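Local coordinates for capsid fiber protein (Bacillus phage phi29, PDB 6QYY) that probably forms the base of the fibers that project from the phage head, as the N-terminal part of the head fiber protein, at residues N12-A15 with Y16-L19; D46-K49 with G50-T53. All coordinates share one frame; numbering follows the deposited sequence.

Two type II beta turns, each leading into a strand of the same mixed sheet, illustrate how one backbone device serves different surroundings. Contact 1 (12-19) is partly buried, its centre about 7 Å from that of the chain, and opens strand 18-23; contact 2 (46-53) lies at the surface, its centre about 17 Å from that of the chain, and opens strand 52-57, an outermost strand of the sheet within this chain. Contact 1 combines apolar and CH-pi packing with a methionine laid against a guanidinium, around a weak turn bond, whereas contact 2 has a well-formed turn bond, two water bridges and neighbouring carboxylates. Probable hydrogen bonds from Val47 N to Val13 O and from Lys49 N to Asn12 OD1 join the loops.

Contact 1 of 2, residues N12-A15 with Y16-L19; sequences NVMA and YRLL
With CG anti to its carbonyl carbon (chi1 -55°) and a bend at chi2, Arg17 runs alongside Met14, both side chains pointing the same way. The methionine chain bends at chi3 (-80°), which carries CE to the guanidinium, 3.2 Å from Arg17 NH1, while the sulfur SD lies over one face of the group. Arg17 NH1 has its polar partner in the carbonyl oxygen of Asp82; Arg17 NE is buried and has none. At the bend itself, Ala15 CB sits over one face of the Tyr16 ring, 4.0 Å from its centroid and displaced toward the rim, a CH-pi contact between consecutive residues. Deeper in, Val13 and Leu19 cross at about a right angle, and the branch CG1 of Val13 comes to 3.6 Å from CD2 of Leu19. The backbone bond from Arg17 N to Met14 O, at 3.5 Å and strongly bent, is a weak hydrogen bond. Tyr16 has a positive phi of 66°, as expected at the third position of a type II beta turn, here running from Met14 to Arg17 and delivering the chain into strand 18-23 of the mixed sheet.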
# COMPACT_ATOMS: atom_id res chain seq x y z
N ASN A 12 -19.81 -4.75 19.15
CA ASN A 12 -18.81 -4.04 19.93
C ASN A 12 -17.43 -4.16 19.29
O ASN A 12 -17.05 -5.23 18.81
CB ASN A 12 -18.78 -4.57 21.37
CG ASN A 12 -20.05 -4.23 22.14
OD1 ASN A 12 -20.48 -3.07 22.17
ND2 ASN A 12 -20.63 -5.23 22.77
N VAL A 13 -16.71 -3.05 19.23
CA VAL A 13 -15.38 -3.00 18.63
C VAL A 13 -14.39 -2.56 19.70
O VAL A 13 -14.59 -1.53 20.37
CB VAL A 13 -15.33 -2.06 17.41
CG1 VAL A 13 -13.89 -1.77 17.00
CG2 VAL A 13 -16.12 -2.66 16.24
N MET A 14 -13.33 -3.33 19.88
CA MET A 14 -12.31 -2.96 20.85
C MET A 14 -11.10 -2.36 20.14
O MET A 14 -10.85 -2.62 18.96
CB MET A 14 -11.91 -4.17 21.68
CG MET A 14 -13.07 -4.59 22.55
SD MET A 14 -12.60 -5.64 23.90
CE MET A 14 -12.49 -7.22 23.07
N ALA A 15 -10.38 -1.52 20.87
CA ALA A 15 -9.23 -0.85 20.28
C ALA A 15 -8.16 -1.86 19.91
O ALA A 15 -8.01 -2.91 20.55
CB ALA A 15 -8.67 0.20 21.25
N TYR A 16 -7.43 -1.56 18.83
CA TYR A 16 -6.32 -2.39 18.35
C TYR A 16 -6.79 -3.75 17.87
O TYR A 16 -6.05 -4.72 17.94
CB TYR A 16 -5.23 -2.55 19.42
CG TYR A 16 -4.93 -1.20 20.03
CD1 TYR A 16 -4.51 -0.15 19.21
CD2 TYR A 16 -5.16 -0.94 21.38
CE1 TYR A 16 -4.27 1.11 19.72
CE2 TYR A 16 -4.91 0.34 21.92
CZ TYR A 16 -4.47 1.35 21.07
OH TYR A 16 -4.22 2.62 21.53
N ARG A 17 -8.01 -3.82 17.34
CA ARG A 17 -8.52 -5.03 16.73
C ARG A 17 -8.75 -4.80 15.24
O ARG A 17 -9.06 -3.68 14.80
CB ARG A 17 -9.81 -5.50 17.40
CG ARG A 17 -9.67 -5.69 18.90
CD ARG A 17 -8.78 -6.88 19.22
NE ARG A 17 -8.64 -7.08 20.66
CZ ARG A 17 -9.47 -7.81 21.40
NH1 ARG A 17 -10.49 -8.43 20.83
NH2 ARG A 17 -9.27 -7.94 22.71
N LEU A 18 -8.56 -5.86 14.47
CA LEU A 18 -8.75 -5.78 13.03
C LEU A 18 -10.23 -5.61 12.70
O LEU A 18 -11.09 -6.19 13.37
CB LEU A 18 -8.21 -7.04 12.36
CG LEU A 18 -6.72 -7.29 12.66
CD1 LEU A 18 -6.37 -8.76 12.38
CD2 LEU A 18 -5.83 -6.33 11.87
N LEU A 19 -10.51 -4.84 11.65
CA LEU A 19 -11.87 -4.46 11.30
C LEU A 19 -12.25 -4.94 9.90
O LEU A 19 -11.42 -5.00 8.98
CB LEU A 19 -12.07 -2.95 11.34
CG LEU A 19 -11.87 -2.22 12.66
CD1 LEU A 19 -11.98 -0.70 12.41
CD2 LEU A 19 -12.89 -2.70 13.69

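Contact 2 of 2, residues D46-K49 with G50-T53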
# COMPACT_ATOMS: atom_id res chain seq x y z
N ASP A 46 -12.22 2.14 20.98
CA ASP A 46 -13.28 1.22 21.35
C ASP A 46 -14.62 1.86 20.99
O ASP A 46 -14.86 3.02 21.33
CB ASP A 46 -13.18 0.94 22.85
CG ASP A 46 -14.11 -0.17 23.33
OD1 ASP A 46 -15.35 0.02 23.29
OD2 ASP A 46 -13.59 -1.20 23.83
N VAL A 47 -15.49 1.13 20.30
CA VAL A 47 -16.81 1.63 19.92
C VAL A 47 -17.88 0.64 20.38
O VAL A 47 -17.75 -0.57 20.14
CB VAL A 47 -16.95 1.86 18.40
CG1 VAL A 47 -18.28 2.57 18.12
CG2 VAL A 47 -15.76 2.67 17.85
N ASP A 48 -18.93 1.15 21.01
CA ASP A 48 -20.02 0.29 21.46
C ASP A 48 -20.98 0.01 20.32
O ASP A 48 -21.22 0.86 19.45
CB ASP A 48 -20.76 0.92 22.64
CG ASP A 48 -19.85 1.16 23.83
OD1 ASP A 48 -18.77 0.52 23.91
OD2 ASP A 48 -20.21 2.00 24.69
N LYS A 49 -21.54 -1.20 20.33
CA LYS A 49 -22.48 -1.65 19.30
C LYS A 49 -23.57 -0.62 19.07
O LYS A 49 -24.19 -0.12 20.01
CB LYS A 49 -23.10 -2.99 19.72
CG LYS A 49 -24.38 -3.34 18.97
CD LYS A 49 -24.68 -4.83 19.06
CE LYS A 49 -26.14 -5.11 18.78
NZ LYS A 49 -26.42 -6.57 18.71
N GLY A 50 -23.81 -0.30 17.79
CA GLY A 50 -24.82 0.66 17.41
C GLY A 50 -24.41 2.12 17.50
O GLY A 50 -25.19 2.98 17.10
N ASP A 51 -23.21 2.42 17.99
CA ASP A 51 -22.79 3.81 18.09
C ASP A 51 -22.12 4.26 16.80
O ASP A 51 -21.51 3.46 16.08
CB ASP A 51 -21.83 4.03 19.25
CG ASP A 51 -22.55 4.15 20.59
OD1 ASP A 51 -23.80 4.08 20.61
OD2 ASP A 51 -21.85 4.31 21.61
N LEU A 52 -22.22 5.55 16.53
CA LEU A 52 -21.44 6.14 15.46
C LEU A 52 -19.99 6.31 15.91
O LEU A 52 -19.69 6.37 17.10
CB LEU A 52 -22.00 7.49 15.04
CG LEU A 52 -23.39 7.41 14.43
CD1 LEU A 52 -23.98 8.79 14.33
CD2 LEU A 52 -23.28 6.76 13.07
N THR A 53 -19.11 6.38 14.92
CA THR A 53 -17.69 6.57 15.18
C THR A 53 -17.06 7.17 13.93
O THR A 53 -17.52 6.94 12.81
CB THR A 53 -16.98 5.26 15.57
OG1 THR A 53 -15.66 5.55 16.05
CG2 THR A 53 -16.89 4.30 14.40
O HOH W 1 -19.12 4.08 21.36
O HOH W 2 -25.62 2.28 20.92
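Val47 meets Thr53 where the chain doubles back through a type II beta turn, Asp48 to Asp51, and enters strand 52-57 at the border of the mixed sheet. The valine is the buried member of this otherwise largely exposed loop. Its two methyls divide the work: CG2 lies in van der Waals contact with Thr53 OG1, at 3.4 Å, and CG1 rests against the backbone oxygen and CB of Asp51. Thr53 CB packs against both methyls. Thr53 has OG1 anti to its backbone N (chi1 -169°), and this rotation sets the hydroxyl beside the valine methyl. Val47 also packs on Ala9 of strand 3-9, the neighbour of strand 52-57 in the sheet.

Next, Asp48 supplies the acceptor that closes the turn. Asp51 N donates to Asp48 O at 2.9 Å, tilted somewhat out of the carbonyl plane. The N-H...O angle is 156°. The two aspartate side chains lie side by side and point the same way, their carboxylate planes 41° apart. Asp48 OD2 and Asp51 OD2 stand 4.2 Å apart, close enough that each would be expected to raise the other's pKa a little, with the water on Asp51 OD2 probably offsetting part of the repulsion.

Lys49 occupies the second position of the turn, its side chain extended beyond CG and leading away from the returning chain. Gly50 follows with a positive phi, which glycine adopts readily; Gly50 O accepts a hydrogen bond from Arg8 NH1 of strand 3-9.

Two waters tie the Asp51 carboxylate back to the backbone of the turn, one at each oxygen. One accepts from Asp48 N and donates to Asp51 OD2 at 2.8 Å; the second donates both to Lys49 O, at 2.9 Å, and to Asp51 OD1, at 2.6 Å.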